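Local coordinates for gentamicin resistance protein (Enterococcus gallinarum, PDB 6CTZ) that probably transfers a phosphate from a guanosine nucleotide to the 2''-hydroxyl of aminoglycosides such as kanamycin, thereby conferring gentamicin resistance, at residues V39-K44 with D50-E55; N69-V74 with I213-A218; P158-S163 with E284-L289. The protein carries 2 engineered substitutions. All blocks are in the same frame, centred on the assembly; numbering follows the deposited sequence.

Contact 1: V39-K44 with D50-E55; sequences VFRFPK and DELNKE. With GDP (guanosine-5'-diphosphate), chain B.
Arg41 reaches from strand 38-43 to Glu55 on helix 46-62, and this buried end is where the contact is tight. Arg41 NH1 and Arg41 NH2 both close on one oxygen, Glu55 OE1, at 2.9 and 3.0 Å. OE1 lies in the guanidinium plane, yet the carboxylate is turned 78° against it, so this is an end-on grip on a single atom rather than a flat pairing of two oxygens. An extended chain, CG opposite the backbone N (chi1 -172°), carries the guanidinium that far. Its other edge faces GDP: O1A takes hydrogen bonds from Arg41 NE at 2.7 Å and from Arg41 NH2 at 3.0 Å. Glu55 OE2 is engaged as well, by the backbone N of Phe215.

Leu52 is buried too, its CD1 beside Arg41 NH1 and Leu52 CD2 against Pro43 CG at 3.7 Å; the contact opens toward solvent at the partly exposed Pro43. The acid-base pair between third strand and helix recalls the lysine-glutamate pair of protein kinases. With one guanidinium shared between phosphate and carboxylate, the placing of the helix is probably coupled to the bound nucleotide.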
loop_
_atom_site.group_PDB
_atom_site.type_symbol
_atom_site.label_atom_id
_atom_site.label_comp_id
_atom_site.label_asym_id
_atom_site.label_seq_id
_atom_site.Cartn_x
_atom_site.Cartn_y
_atom_site.Cartn_z
ATOM N N VAL A 39 -6.978 11.182 14.524
ATOM C CA VAL A 39 -7.508 10.173 13.660
ATOM C C VAL A 39 -7.772 8.916 14.496
ATOM O O VAL A 39 -6.890 8.428 15.130
ATOM C CB VAL A 39 -6.494 9.793 12.522
ATOM C CG1 VAL A 39 -7.026 8.640 11.691
ATOM C CG2 VAL A 39 -6.146 10.995 11.673
ATOM N N PHE A 40 -8.996 8.448 14.521
ATOM C CA PHE A 40 -9.318 7.156 15.112
ATOM C C PHE A 40 -9.601 6.164 13.996
ATOM O O PHE A 40 -10.405 6.439 13.093
ATOM C CB PHE A 40 -10.447 7.246 16.144
ATOM C CG PHE A 40 -9.970 7.756 17.461
ATOM C CD1 PHE A 40 -9.887 9.121 17.700
ATOM C CD2 PHE A 40 -9.527 6.872 18.433
ATOM C CE1 PHE A 40 -9.420 9.599 18.915
ATOM C CE2 PHE A 40 -9.051 7.340 19.639
ATOM C CZ PHE A 40 -8.988 8.703 19.877
ATOM N N ARG A 41 -8.905 5.033 14.040
ATOM C CA ARG A 41 -8.840 4.118 12.912
ATOM C C ARG A 41 -9.288 2.744 13.385
ATOM O O ARG A 41 -8.673 2.158 14.290
ATOM C CB ARG A 41 -7.418 4.092 12.356
ATOM C CG ARG A 41 -7.250 3.317 11.066
ATOM C CD ARG A 41 -5.812 3.484 10.647
ATOM N NE ARG A 41 -5.309 2.716 9.514
ATOM C CZ ARG A 41 -4.452 1.706 9.634
ATOM N NH1 ARG A 41 -4.106 1.249 10.834
ATOM N NH2 ARG A 41 -3.929 1.148 8.551
ATOM N N PHE A 42 -10.356 2.240 12.769
ATOM C CA PHE A 42 -11.084 1.065 13.229
ATOM C C PHE A 42 -10.990 -0.045 12.195
ATOM O O PHE A 42 -11.483 0.128 11.067
ATOM C CB PHE A 42 -12.551 1.433 13.447
ATOM C CG PHE A 42 -12.772 2.410 14.567
ATOM C CD1 PHE A 42 -12.960 1.966 15.870
ATOM C CD2 PHE A 42 -12.803 3.772 14.314
ATOM C CE1 PHE A 42 -13.171 2.868 16.905
ATOM C CE2 PHE A 42 -13.015 4.679 15.342
ATOM C CZ PHE A 42 -13.196 4.225 16.640
ATOM N N PRO A 43 -10.395 -1.190 12.528
ATOM C CA PRO A 43 -10.357 -2.308 11.576
ATOM C C PRO A 43 -11.742 -2.749 11.129
ATOM O O PRO A 43 -12.721 -2.675 11.874
ATOM C CB PRO A 43 -9.656 -3.417 12.368
ATOM C CG PRO A 43 -8.747 -2.663 13.300
ATOM C CD PRO A 43 -9.552 -1.443 13.709
ATOM N N LYS A 44 -11.806 -3.230 9.890
ATOM C CA LYS A 44 -13.057 -3.689 9.304
ATOM C C LYS A 44 -13.211 -5.203 9.330
ATOM O O LYS A 44 -14.248 -5.713 8.896
ATOM C CB LYS A 44 -13.198 -3.156 7.872
ATOM C CG LYS A 44 -13.381 -1.640 7.799
ATOM C CD LYS A 44 -13.148 -1.088 6.392
ATOM C CE LYS A 44 -14.111 -1.680 5.375
ATOM N NZ LYS A 44 -14.032 -0.976 4.062
ATOM N N ASP A 50 -5.431 -8.112 12.685
ATOM C CA ASP A 50 -4.072 -8.647 12.642
ATOM C C ASP A 50 -3.093 -7.608 12.121
ATOM O O ASP A 50 -2.000 -7.437 12.674
ATOM C CB ASP A 50 -4.016 -9.882 11.741
ATOM C CG ASP A 50 -4.839 -11.044 12.267
ATOM O OD1 ASP A 50 -5.149 -11.069 13.475
ATOM O OD2 ASP A 50 -5.163 -11.946 11.461
ATOM N N GLU A 51 -3.475 -6.898 11.060
ATOM C CA GLU A 51 -2.578 -5.906 10.484
ATOM C C GLU A 51 -2.355 -4.748 11.450
ATOM O O GLU A 51 -1.243 -4.218 11.551
ATOM C CB GLU A 51 -3.118 -5.431 9.130
ATOM C CG GLU A 51 -3.132 -6.563 8.101
ATOM C CD GLU A 51 -3.747 -6.199 6.756
ATOM O OE1 GLU A 51 -4.290 -5.091 6.588
ATOM O OE2 GLU A 51 -3.665 -7.038 5.841
ATOM N N LEU A 52 -3.400 -4.350 12.188
ATOM C CA LEU A 52 -3.240 -3.275 13.160
ATOM C C LEU A 52 -2.337 -3.705 14.309
ATOM O O LEU A 52 -1.495 -2.923 14.765
ATOM C CB LEU A 52 -4.606 -2.809 13.665
ATOM C CG LEU A 52 -4.516 -1.708 14.719
ATOM C CD1 LEU A 52 -3.729 -0.515 14.192
ATOM C CD2 LEU A 52 -5.904 -1.282 15.168
ATOM N N ASN A 53 -2.483 -4.945 14.782
ATOM C CA ASN A 53 -1.586 -5.425 15.828
ATOM C C ASN A 53 -0.133 -5.388 15.373
ATOM O O ASN A 53 0.763 -5.070 16.164
ATOM C CB ASN A 53 -1.998 -6.815 16.300
ATOM C CG ASN A 53 -3.093 -6.748 17.323
ATOM O OD1 ASN A 53 -3.081 -5.866 18.176
ATOM N ND2 ASN A 53 -4.054 -7.651 17.237
ATOM N N LYS A 54 0.115 -5.695 14.095
ATOM C CA LYS A 54 1.451 -5.550 13.529
ATOM C C LYS A 54 1.897 -4.090 13.545
ATOM O O LYS A 54 2.997 -3.775 14.006
ATOM C CB LYS A 54 1.466 -6.113 12.104
ATOM C CG LYS A 54 2.717 -5.785 11.292
ATOM C CD LYS A 54 2.631 -6.354 9.889
ATOM C CE LYS A 54 1.552 -5.693 9.043
ATOM N NZ LYS A 54 1.321 -6.468 7.781
ATOM N N GLU A 55 1.040 -3.173 13.071
ATOM C CA GLU A 55 1.414 -1.758 13.060
ATOM C C GLU A 55 1.684 -1.228 14.466
ATOM O O GLU A 55 2.591 -0.412 14.658
ATOM C CB GLU A 55 0.345 -0.911 12.358
ATOM C CG GLU A 55 0.239 -1.161 10.857
ATOM C CD GLU A 55 -0.660 -0.143 10.196
ATOM O OE1 GLU A 55 -1.878 -0.391 10.131
ATOM O OE2 GLU A 55 -0.159 0.922 9.768
HETATM P PB GDP B . -6.874 0.976 4.828
HETATM O O1B GDP B . -5.842 0.124 5.525
HETATM O O2B GDP B . -6.454 1.349 3.422
HETATM O O3B GDP B . -8.260 0.380 4.919
HETATM O O3A GDP B . -6.956 2.333 5.707
HETATM P PA GDP B . -5.912 3.570 5.769
HETATM O O1A GDP B . -4.949 3.397 6.905
HETATM O O2A GDP B . -5.262 3.773 4.411
HETATM O "O5'" GDP B . -6.915 4.784 6.166
HETATM C "C5'" GDP B . -8.045 5.039 5.344
HETATM C "C4'" GDP B . -7.952 6.446 4.803
HETATM O "O4'" GDP B . -8.084 7.364 5.889
HETATM C "C3'" GDP B . -6.622 6.804 4.164
HETATM O "O3'" GDP B . -6.505 6.328 2.819
HETATM C "C2'" GDP B . -6.693 8.310 4.216
HETATM O "O2'" GDP B . -7.582 8.804 3.208
HETATM C "C1'" GDP B . -7.365 8.546 5.559
HETATM N N9 GDP B . -6.344 8.753 6.605
HETATM C C8 GDP B . -5.885 7.857 7.509
HETATM N N7 GDP B . -4.952 8.448 8.299
HETATM C C5 GDP B . -4.825 9.728 7.896
HETATM C C6 GDP B . -4.019 10.896 8.274
HETATM O O6 GDP B . -3.209 10.832 9.218
HETATM N N1 GDP B . -4.215 12.024 7.576
HETATM C C2 GDP B . -5.090 12.129 6.551
HETATM N N2 GDP B . -5.229 13.309 5.917
HETATM N N3 GDP B . -5.857 11.095 6.141
HETATM C C4 GDP B . -5.753 9.914 6.785
#

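Contact 2: N69-V74 with I213-A218; sequences NIPQYV and IDFGDA. With MG (magnesium ion), chain C; MG (magnesium ion), chain D; GDP (guanosine-5'-diphosphate), chain B; KAN (kanamycin a), chain E.
Ile70 sets its CG2 methyl against the outer end of the Phe215 ring, 3.7 Å from CZ, and the two side chains cross at about a right angle. The methyl comes at a slant to the ring, as does Pro71 CD, which is 4.4 Å from Phe215 CE1. Pro71 also crosses Ile213 nearly perpendicularly, its CG 4.1 Å from Ile213 CG2. Ile213 thus works in two directions: CG2 meets the proline, while CG1, tucked between backbone N and carbonyl carbon (chi1 59°), sends CD1 over one face of the guanine's five-membered ring, 3.7 Å from GDP C8.

Between Ile213 and Phe215 in the chain, Asp214 turns away from segment 69-74 and faces the metals. Asp214 OD2 bridges both magnesium ions, lying 2.1 Å from the magnesium of chain C, and OD1 joins it in chelating the magnesium of chain D. His197 completes the first site; GDP and water fill the remaining positions. Asp214 OD1 also accepts from Gly216 N at 3.3 Å, above the carboxylate plane, closing an Asx turn. Further on, Asp217 OD2 receives a hydrogen bond from kanamycin N4 at 2.8 Å. An aspartate on the metals and a phenylalanine packed against the helix-to-strand linker mark residues 214-216 as the DFG motif of the protein-kinase-like fold.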
loop_
_atom_site.group_PDB
_atom_site.type_symbol
_atom_site.label_atom_id
_atom_site.label_comp_id
_atom_site.label_asym_id
_atom_site.label_seq_id
_atom_site.Cartn_x
_atom_site.Cartn_y
_atom_site.Cartn_z
ATOM N N ASN A 69 6.966 11.782 8.491
ATOM C CA ASN A 69 6.090 11.473 9.602
ATOM C C ASN A 69 5.262 10.235 9.287
ATOM O O ASN A 69 4.844 10.021 8.142
ATOM C CB ASN A 69 5.215 12.685 9.891
ATOM C CG ASN A 69 6.047 13.872 10.387
ATOM O OD1 ASN A 69 7.261 13.917 10.178
ATOM N ND2 ASN A 69 5.414 14.806 11.063
ATOM N N ILE A 70 5.079 9.384 10.292
ATOM C CA ILE A 70 4.228 8.203 10.176
ATOM C C ILE A 70 3.288 8.201 11.379
ATOM O O ILE A 70 3.533 8.911 12.368
ATOM C CB ILE A 70 5.067 6.901 10.092
ATOM C CG1 ILE A 70 5.791 6.616 11.418
ATOM C CG2 ILE A 70 6.044 6.958 8.902
ATOM C CD1 ILE A 70 6.709 5.397 11.352
ATOM N N PRO A 71 2.207 7.418 11.338
ATOM C CA PRO A 71 1.273 7.436 12.474
ATOM C C PRO A 71 1.947 7.021 13.772
ATOM O O PRO A 71 2.722 6.063 13.824
ATOM C CB PRO A 71 0.203 6.422 12.069
ATOM C CG PRO A 71 0.246 6.422 10.566
ATOM C CD PRO A 71 1.712 6.553 10.251
ATOM N N GLN A 72 1.603 7.728 14.841
ATOM C CA GLN A 72 2.081 7.395 16.176
ATOM C C GLN A 72 0.871 7.182 17.063
ATOM O O GLN A 72 0.197 8.144 17.458
ATOM C CB GLN A 72 2.941 8.510 16.722
ATOM C CG GLN A 72 4.233 8.642 16.001
ATOM C CD GLN A 72 5.128 9.510 16.799
ATOM O OE1 GLN A 72 5.967 9.031 17.550
ATOM N NE2 GLN A 72 4.898 10.807 16.713
ATOM N N TYR A 73 0.601 5.925 17.377
ATOM C CA TYR A 73 -0.617 5.585 18.095
ATOM C C TYR A 73 -0.469 5.995 19.553
ATOM O O TYR A 73 0.305 5.393 20.302
ATOM C CB TYR A 73 -0.873 4.089 17.965
ATOM C CG TYR A 73 -1.016 3.560 16.540
ATOM C CD1 TYR A 73 -1.389 4.382 15.465
ATOM C CD2 TYR A 73 -0.789 2.218 16.278
ATOM C CE1 TYR A 73 -1.526 3.863 14.188
ATOM C CE2 TYR A 73 -0.928 1.700 15.015
ATOM C CZ TYR A 73 -1.297 2.519 13.975
ATOM O OH TYR A 73 -1.430 1.972 12.723
ATOM N N VAL A 74 -1.195 7.029 19.949
ATOM C CA VAL A 74 -1.221 7.483 21.335
ATOM C C VAL A 74 -2.305 6.763 22.116
ATOM O O VAL A 74 -2.136 6.470 23.303
ATOM C CB VAL A 74 -1.427 9.013 21.349
ATOM C CG1 VAL A 74 -1.746 9.533 22.759
ATOM C CG2 VAL A 74 -0.200 9.704 20.773
ATOM N N ILE A 213 1.258 7.074 5.407
ATOM C CA ILE A 213 0.325 6.363 6.272
ATOM C C ILE A 213 0.109 4.918 5.811
ATOM O O ILE A 213 0.663 4.481 4.792
ATOM C CB ILE A 213 -1.008 7.128 6.394
ATOM C CG1 ILE A 213 -1.657 7.305 5.013
ATOM C CG2 ILE A 213 -0.792 8.469 7.110
ATOM C CD1 ILE A 213 -3.098 7.759 5.083
ATOM N N ASP A 214 -0.689 4.173 6.579
ATOM C CA ASP A 214 -1.182 2.832 6.256
ATOM C C ASP A 214 -0.098 1.796 6.000
ATOM O O ASP A 214 0.148 1.415 4.853
ATOM C CB ASP A 214 -2.174 2.838 5.094
ATOM C CG ASP A 214 -2.905 1.507 4.960
ATOM O OD1 ASP A 214 -2.729 0.617 5.841
ATOM O OD2 ASP A 214 -3.655 1.344 3.967
ATOM N N PHE A 215 0.523 1.311 7.070
ATOM C CA PHE A 215 1.536 0.269 7.005
ATOM C C PHE A 215 0.954 -1.127 7.202
ATOM O O PHE A 215 1.698 -2.057 7.524
ATOM C CB PHE A 215 2.644 0.544 8.031
ATOM C CG PHE A 215 3.553 1.696 7.665
ATOM C CD1 PHE A 215 3.100 3.016 7.709
ATOM C CD2 PHE A 215 4.871 1.460 7.307
ATOM C CE1 PHE A 215 3.952 4.077 7.392
ATOM C CE2 PHE A 215 5.722 2.506 6.986
ATOM C CZ PHE A 215 5.260 3.823 7.026
ATOM N N GLY A 216 -0.353 -1.299 6.986
ATOM C CA GLY A 216 -0.993 -2.573 7.257
ATOM C C GLY A 216 -0.513 -3.724 6.395
ATOM O O GLY A 216 -0.648 -4.884 6.801
ATOM N N ASP A 217 0.047 -3.436 5.223
ATOM C CA ASP A 217 0.589 -4.466 4.350
ATOM C C ASP A 217 2.086 -4.669 4.540
ATOM O O ASP A 217 2.712 -5.351 3.731
ATOM C CB ASP A 217 0.252 -4.163 2.887
ATOM C CG ASP A 217 -1.206 -4.400 2.573
ATOM O OD1 ASP A 217 -1.696 -5.534 2.791
ATOM O OD2 ASP A 217 -1.869 -3.460 2.106
ATOM N N ALA A 218 2.674 -4.106 5.591
ATOM C CA ALA A 218 4.109 -4.263 5.797
ATOM C C ALA A 218 4.483 -5.739 5.850
ATOM O O ALA A 218 3.790 -6.561 6.460
ATOM C CB ALA A 218 4.557 -3.561 7.079
HETATM MG MG MG C . -4.937 2.566 2.821
HETATM MG MG MG D . -4.148 -0.710 4.805
HETATM P PB GDP B . -6.874 0.976 4.828
HETATM O O1B GDP B . -5.842 0.124 5.525
HETATM O O2B GDP B . -6.454 1.349 3.422
HETATM O O3B GDP B . -8.260 0.380 4.919
HETATM O O3A GDP B . -6.956 2.333 5.707
HETATM P PA GDP B . -5.912 3.570 5.769
HETATM O O1A GDP B . -4.949 3.397 6.905
HETATM O O2A GDP B . -5.262 3.773 4.411
HETATM O "O5'" GDP B . -6.915 4.784 6.166
HETATM C "C5'" GDP B . -8.045 5.039 5.344
HETATM C "C4'" GDP B . -7.952 6.446 4.803
HETATM O "O4'" GDP B . -8.084 7.364 5.889
HETATM C "C3'" GDP B . -6.622 6.804 4.164
HETATM O "O3'" GDP B . -6.505 6.328 2.819
HETATM C "C2'" GDP B . -6.693 8.310 4.216
HETATM O "O2'" GDP B . -7.582 8.804 3.208
HETATM C "C1'" GDP B . -7.365 8.546 5.559
HETATM N N9 GDP B . -6.344 8.753 6.605
HETATM C C8 GDP B . -5.885 7.857 7.509
HETATM N N7 GDP B . -4.952 8.448 8.299
HETATM C C5 GDP B . -4.825 9.728 7.896
HETATM C C6 GDP B . -4.019 10.896 8.274
HETATM O O6 GDP B . -3.209 10.832 9.218
HETATM N N1 GDP B . -4.215 12.024 7.576
HETATM C C2 GDP B . -5.090 12.129 6.551
HETATM N N2 GDP B . -5.229 13.309 5.917
HETATM N N3 GDP B . -5.857 11.095 6.141
HETATM C C4 GDP B . -5.753 9.914 6.785
HETATM C C1 KAN E . -7.020 -0.537 -7.916
HETATM C C2 KAN E . -6.866 -1.036 -9.353
HETATM C C3 KAN E . -6.717 0.149 -10.286
HETATM C C4 KAN E . -7.959 1.011 -10.127
HETATM C C5 KAN E . -8.129 1.469 -8.681
HETATM C C6 KAN E . -9.418 2.261 -8.488
HETATM C C7 KAN E . -3.718 0.559 -3.918
HETATM C C8 KAN E . -4.976 -0.303 -3.839
HETATM C C9 KAN E . -5.409 -0.731 -5.245
HETATM C C10 KAN E . -5.620 0.472 -6.165
HETATM C C11 KAN E . -4.373 1.359 -6.180
HETATM C C12 KAN E . -3.979 1.792 -4.773
HETATM C C13 KAN E . -5.706 -2.125 -2.407
HETATM C C14 KAN E . -5.289 -2.643 -1.039
HETATM C C15 KAN E . -4.105 -3.599 -1.217
HETATM C C16 KAN E . -4.489 -4.714 -2.182
HETATM C C17 KAN E . -4.992 -4.118 -3.482
HETATM C C18 KAN E . -5.496 -5.229 -4.390
HETATM N N1 KAN E . -9.532 2.610 -7.084
HETATM N N2 KAN E . -4.577 2.545 -7.006
HETATM N N3 KAN E . -3.302 0.938 -2.569
HETATM N N4 KAN E . -3.661 -4.175 0.047
HETATM O O5 KAN E . -8.105 0.381 -7.749
HETATM O O6 KAN E . -5.705 -1.868 -9.432
HETATM O O7 KAN E . -6.596 -0.284 -11.645
HETATM O O8 KAN E . -7.842 2.152 -10.979
HETATM O O9 KAN E . -5.781 0.061 -7.524
HETATM O O10 KAN E . -6.650 -1.450 -5.155
HETATM O O11 KAN E . -4.623 -1.431 -3.024
HETATM O O12 KAN E . -6.070 -3.234 -3.223
HETATM O O13 KAN E . -4.972 -1.519 -0.215
HETATM O O14 KAN E . -3.368 -5.560 -2.491
HETATM O O15 KAN E . -5.963 -4.658 -5.617
HETATM O O HOH W 1 -2.413 -1.292 3.673
HETATM O O HOH W 2 -6.078 3.749 1.589
HETATM O O HOH W 3 -4.752 1.204 1.230
HETATM O O HOH W 4 -4.076 -2.182 6.376
HETATM O O HOH W 5 -5.222 -1.865 3.497
#

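Contact 3: P158-S163 with E284-L289; sequences PLLDES and EGIELL. Unlike the reference sequence in segment 284-289: Ile286 (reference Leu). With KAN (kanamycin a), chain E.
The shortest polar bond here, 2.9 Å from Leu288 N to Glu284 O, belongs to the backbone of helix 279-296, in the turn that holds Ile286; the bond from Leu289 N to Gly285 O comes next along. No hydrogen bond crosses between the segments. This is a hydrophobic helix-to-loop contact in the helical lobe of the kinase-like aminoglycoside phosphotransferase fold: the link leading into helix 162-176 lies against the last long helix of the chain.

Ile286, which replaces the leucine of the reference sequence, has the largest share of it. Its CG1 stands opposite the carbonyl carbon, and a second bend (chi2 -77°) brings CD1 forward as the one atom that touches both leucines. Ile286 CD1 sits 3.7 Å from Leu160 CD2, the two side chains meeting at a slant. Against Leu159 the crossing is closer to perpendicular: Ile286 CD1 lies 3.9 Å from Leu159 CB, near the root of that side chain, with the Leu159 CD1 branch alongside at 4.1 Å.

Leu160 does not point straight at the helix from its backbone, but its CD2 branch does the touching, and it also comes within 4.3 Å of Leu289 CD1, three residues on from Ile286. The inner side is closed by other helices: Leu289 packs on Leu270 of helix 251-276 and on Leu164, while Leu160 rests on Leu168, both of helix 162-176. Leu159, in contrast, lies at the exposed margin, although it still reaches Leu274.

On another flank the same helix meets the antibiotic. Glu284 OE1 is hydrogen-bonded to the hydroxyl of Tyr269, a residue of the kanamycin pocket, and Leu288 turns its isopropyl end to the drug in van der Waals contact, with CD1 at 3.4 Å and CD2 at 3.5 Å from kanamycin O7.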
loop_
_atom_site.group_PDB
_atom_site.type_symbol
_atom_site.label_atom_id
_atom_site.label_comp_id
_atom_site.label_asym_id
_atom_site.label_seq_id
_atom_site.Cartn_x
_atom_site.Cartn_y
_atom_site.Cartn_z
ATOM N N PRO A 158 -12.818 -18.334 -16.425
ATOM C CA PRO A 158 -14.135 -18.506 -17.066
ATOM C C PRO A 158 -14.742 -17.214 -17.574
ATOM O O PRO A 158 -15.532 -17.241 -18.527
ATOM C CB PRO A 158 -14.985 -19.129 -15.951
ATOM C CG PRO A 158 -14.006 -19.873 -15.126
ATOM C CD PRO A 158 -12.756 -19.030 -15.126
ATOM N N LEU A 159 -14.399 -16.076 -16.967
ATOM C CA LEU A 159 -14.988 -14.802 -17.353
ATOM C C LEU A 159 -14.307 -14.168 -18.559
ATOM O O LEU A 159 -14.779 -13.135 -19.043
ATOM C CB LEU A 159 -14.923 -13.817 -16.177
ATOM C CG LEU A 159 -15.219 -14.330 -14.764
ATOM C CD1 LEU A 159 -15.145 -13.194 -13.758
ATOM C CD2 LEU A 159 -16.563 -15.035 -14.679
ATOM N N LEU A 160 -13.182 -14.711 -18.997
ATOM C CA LEU A 160 -12.412 -14.080 -20.038
ATOM C C LEU A 160 -12.518 -14.639 -21.444
ATOM O O LEU A 160 -12.719 -15.792 -21.618
ATOM C CB LEU A 160 -10.908 -14.069 -19.681
ATOM C CG LEU A 160 -10.482 -13.762 -18.244
ATOM C CD1 LEU A 160 -8.983 -13.851 -18.129
ATOM C CD2 LEU A 160 -10.921 -12.362 -17.928
ATOM N N ASP A 161 -12.330 -13.749 -22.379
ATOM C CA ASP A 161 -12.019 -14.221 -23.716
ATOM C C ASP A 161 -10.728 -15.021 -23.650
ATOM O O ASP A 161 -9.807 -14.691 -22.899
ATOM C CB ASP A 161 -11.851 -13.039 -24.667
ATOM C CG ASP A 161 -13.148 -12.303 -24.910
ATOM O OD1 ASP A 161 -14.212 -12.959 -24.910
ATOM O OD2 ASP A 161 -13.102 -11.071 -25.099
ATOM N N GLU A 162 -10.678 -16.112 -24.414
ATOM C CA GLU A 162 -9.494 -16.967 -24.371
ATOM C C GLU A 162 -8.220 -16.202 -24.712
ATOM O O GLU A 162 -7.142 -16.553 -24.220
ATOM C CB GLU A 162 -9.684 -18.189 -25.266
ATOM C CG GLU A 162 -10.705 -19.131 -24.664
ATOM C CD GLU A 162 -11.134 -20.260 -25.568
ATOM O OE1 GLU A 162 -10.638 -20.360 -26.713
ATOM O OE2 GLU A 162 -11.994 -21.052 -25.118
ATOM N N SER A 163 -8.319 -15.148 -25.525
ATOM C CA SER A 163 -7.131 -14.362 -25.846
ATOM C C SER A 163 -6.603 -13.611 -24.625
ATOM O O SER A 163 -5.385 -13.458 -24.461
ATOM C CB SER A 163 -7.447 -13.381 -26.968
ATOM O OG SER A 163 -8.463 -12.485 -26.562
ATOM N N GLU A 284 -15.704 -3.655 -13.862
ATOM C CA GLU A 284 -14.561 -2.747 -13.857
ATOM C C GLU A 284 -13.245 -3.514 -13.896
ATOM O O GLU A 284 -12.324 -3.146 -14.633
ATOM C CB GLU A 284 -14.610 -1.844 -12.623
ATOM C CG GLU A 284 -13.432 -0.880 -12.513
ATOM C CD GLU A 284 -13.294 -0.266 -11.126
ATOM O OE1 GLU A 284 -13.999 -0.714 -10.198
ATOM O OE2 GLU A 284 -12.478 0.665 -10.963
ATOM N N GLY A 285 -13.136 -4.584 -13.105
ATOM C CA GLY A 285 -11.886 -5.327 -13.057
ATOM C C GLY A 285 -11.583 -6.039 -14.362
ATOM O O GLY A 285 -10.426 -6.101 -14.793
ATOM N N ILE A 286 -12.615 -6.585 -15.010
ATOM C CA ILE A 286 -12.429 -7.186 -16.329
ATOM C C ILE A 286 -11.899 -6.146 -17.307
ATOM O O ILE A 286 -10.990 -6.420 -18.102
ATOM C CB ILE A 286 -13.741 -7.825 -16.824
ATOM C CG1 ILE A 286 -14.174 -8.974 -15.906
ATOM C CG2 ILE A 286 -13.586 -8.317 -18.251
ATOM C CD1 ILE A 286 -13.394 -10.261 -16.105
ATOM N N GLU A 287 -12.443 -4.930 -17.245
ATOM C CA GLU A 287 -11.990 -3.861 -18.128
ATOM C C GLU A 287 -10.545 -3.474 -17.834
ATOM O O GLU A 287 -9.774 -3.190 -18.759
ATOM C CB GLU A 287 -12.919 -2.655 -17.984
ATOM C CG GLU A 287 -12.855 -1.664 -19.133
ATOM C CD GLU A 287 -13.979 -0.645 -19.075
ATOM O OE1 GLU A 287 -13.966 0.311 -19.879
ATOM O OE2 GLU A 287 -14.878 -0.803 -18.221
ATOM N N LEU A 288 -10.158 -3.449 -16.553
ATOM C CA LEU A 288 -8.780 -3.121 -16.204
ATOM C C LEU A 288 -7.809 -4.172 -16.731
ATOM O O LEU A 288 -6.686 -3.842 -17.127
ATOM C CB LEU A 288 -8.647 -2.964 -14.692
ATOM C CG LEU A 288 -9.331 -1.719 -14.133
ATOM C CD1 LEU A 288 -9.445 -1.788 -12.619
ATOM C CD2 LEU A 288 -8.569 -0.469 -14.563
ATOM N N LEU A 289 -8.222 -5.443 -16.735
ATOM C CA LEU A 289 -7.377 -6.491 -17.302
ATOM C C LEU A 289 -7.189 -6.289 -18.799
ATOM O O LEU A 289 -6.073 -6.427 -19.316
ATOM C CB LEU A 289 -7.978 -7.870 -17.020
ATOM C CG LEU A 289 -7.886 -8.417 -15.594
ATOM C CD1 LEU A 289 -8.559 -9.778 -15.513
ATOM C CD2 LEU A 289 -6.433 -8.502 -15.151
HETATM C C1 KAN E . -7.020 -0.537 -7.916
HETATM C C2 KAN E . -6.866 -1.036 -9.353
HETATM C C3 KAN E . -6.717 0.149 -10.286
HETATM C C4 KAN E . -7.959 1.011 -10.127
HETATM C C5 KAN E . -8.129 1.469 -8.681
HETATM C C6 KAN E . -9.418 2.261 -8.488
HETATM C C7 KAN E . -3.718 0.559 -3.918
HETATM C C8 KAN E . -4.976 -0.303 -3.839
HETATM C C9 KAN E . -5.409 -0.731 -5.245
HETATM C C10 KAN E . -5.620 0.472 -6.165
HETATM C C11 KAN E . -4.373 1.359 -6.180
HETATM C C12 KAN E . -3.979 1.792 -4.773
HETATM C C13 KAN E . -5.706 -2.125 -2.407
HETATM C C14 KAN E . -5.289 -2.643 -1.039
HETATM C C15 KAN E . -4.105 -3.599 -1.217
HETATM C C16 KAN E . -4.489 -4.714 -2.182
HETATM C C17 KAN E . -4.992 -4.118 -3.482
HETATM C C18 KAN E . -5.496 -5.229 -4.390
HETATM N N1 KAN E . -9.532 2.610 -7.084
HETATM N N2 KAN E . -4.577 2.545 -7.006
HETATM N N3 KAN E . -3.302 0.938 -2.569
HETATM N N4 KAN E . -3.661 -4.175 0.047
HETATM O O5 KAN E . -8.105 0.381 -7.749
HETATM O O6 KAN E . -5.705 -1.868 -9.432
HETATM O O7 KAN E . -6.596 -0.284 -11.645
HETATM O O8 KAN E . -7.842 2.152 -10.979
HETATM O O9 KAN E . -5.781 0.061 -7.524
HETATM O O10 KAN E . -6.650 -1.450 -5.155
HETATM O O11 KAN E . -4.623 -1.431 -3.024
HETATM O O12 KAN E . -6.070 -3.234 -3.223
HETATM O O13 KAN E . -4.972 -1.519 -0.215
HETATM O O14 KAN E . -3.368 -5.560 -2.491
HETATM O O15 KAN E . -5.963 -4.658 -5.617
#

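Contacts 1 and 2 are neighbours, their centres about 9 Å apart; contact 3 lies far off, about 33 Å from contact 1 and 35 Å from contact 2 between centres. Contacts 1 and 2 both reach the five-stranded antiparallel sheet, and strand 73-78 is the next regular element after helix 46-62; Lys54 ties them by reaching the carbonyl oxygens of Gly216 and Ala218. Along the chain contact 1 closes before the other two, whereas contacts 2 and 3 alternate their segments. Contacts 1 and 2 share GDP, contacts 2 and 3 share kanamycin, so segment 213-218 touches both the nucleotide and the antibiotic, with helix 279-296 bordering the antibiotic through Leu288.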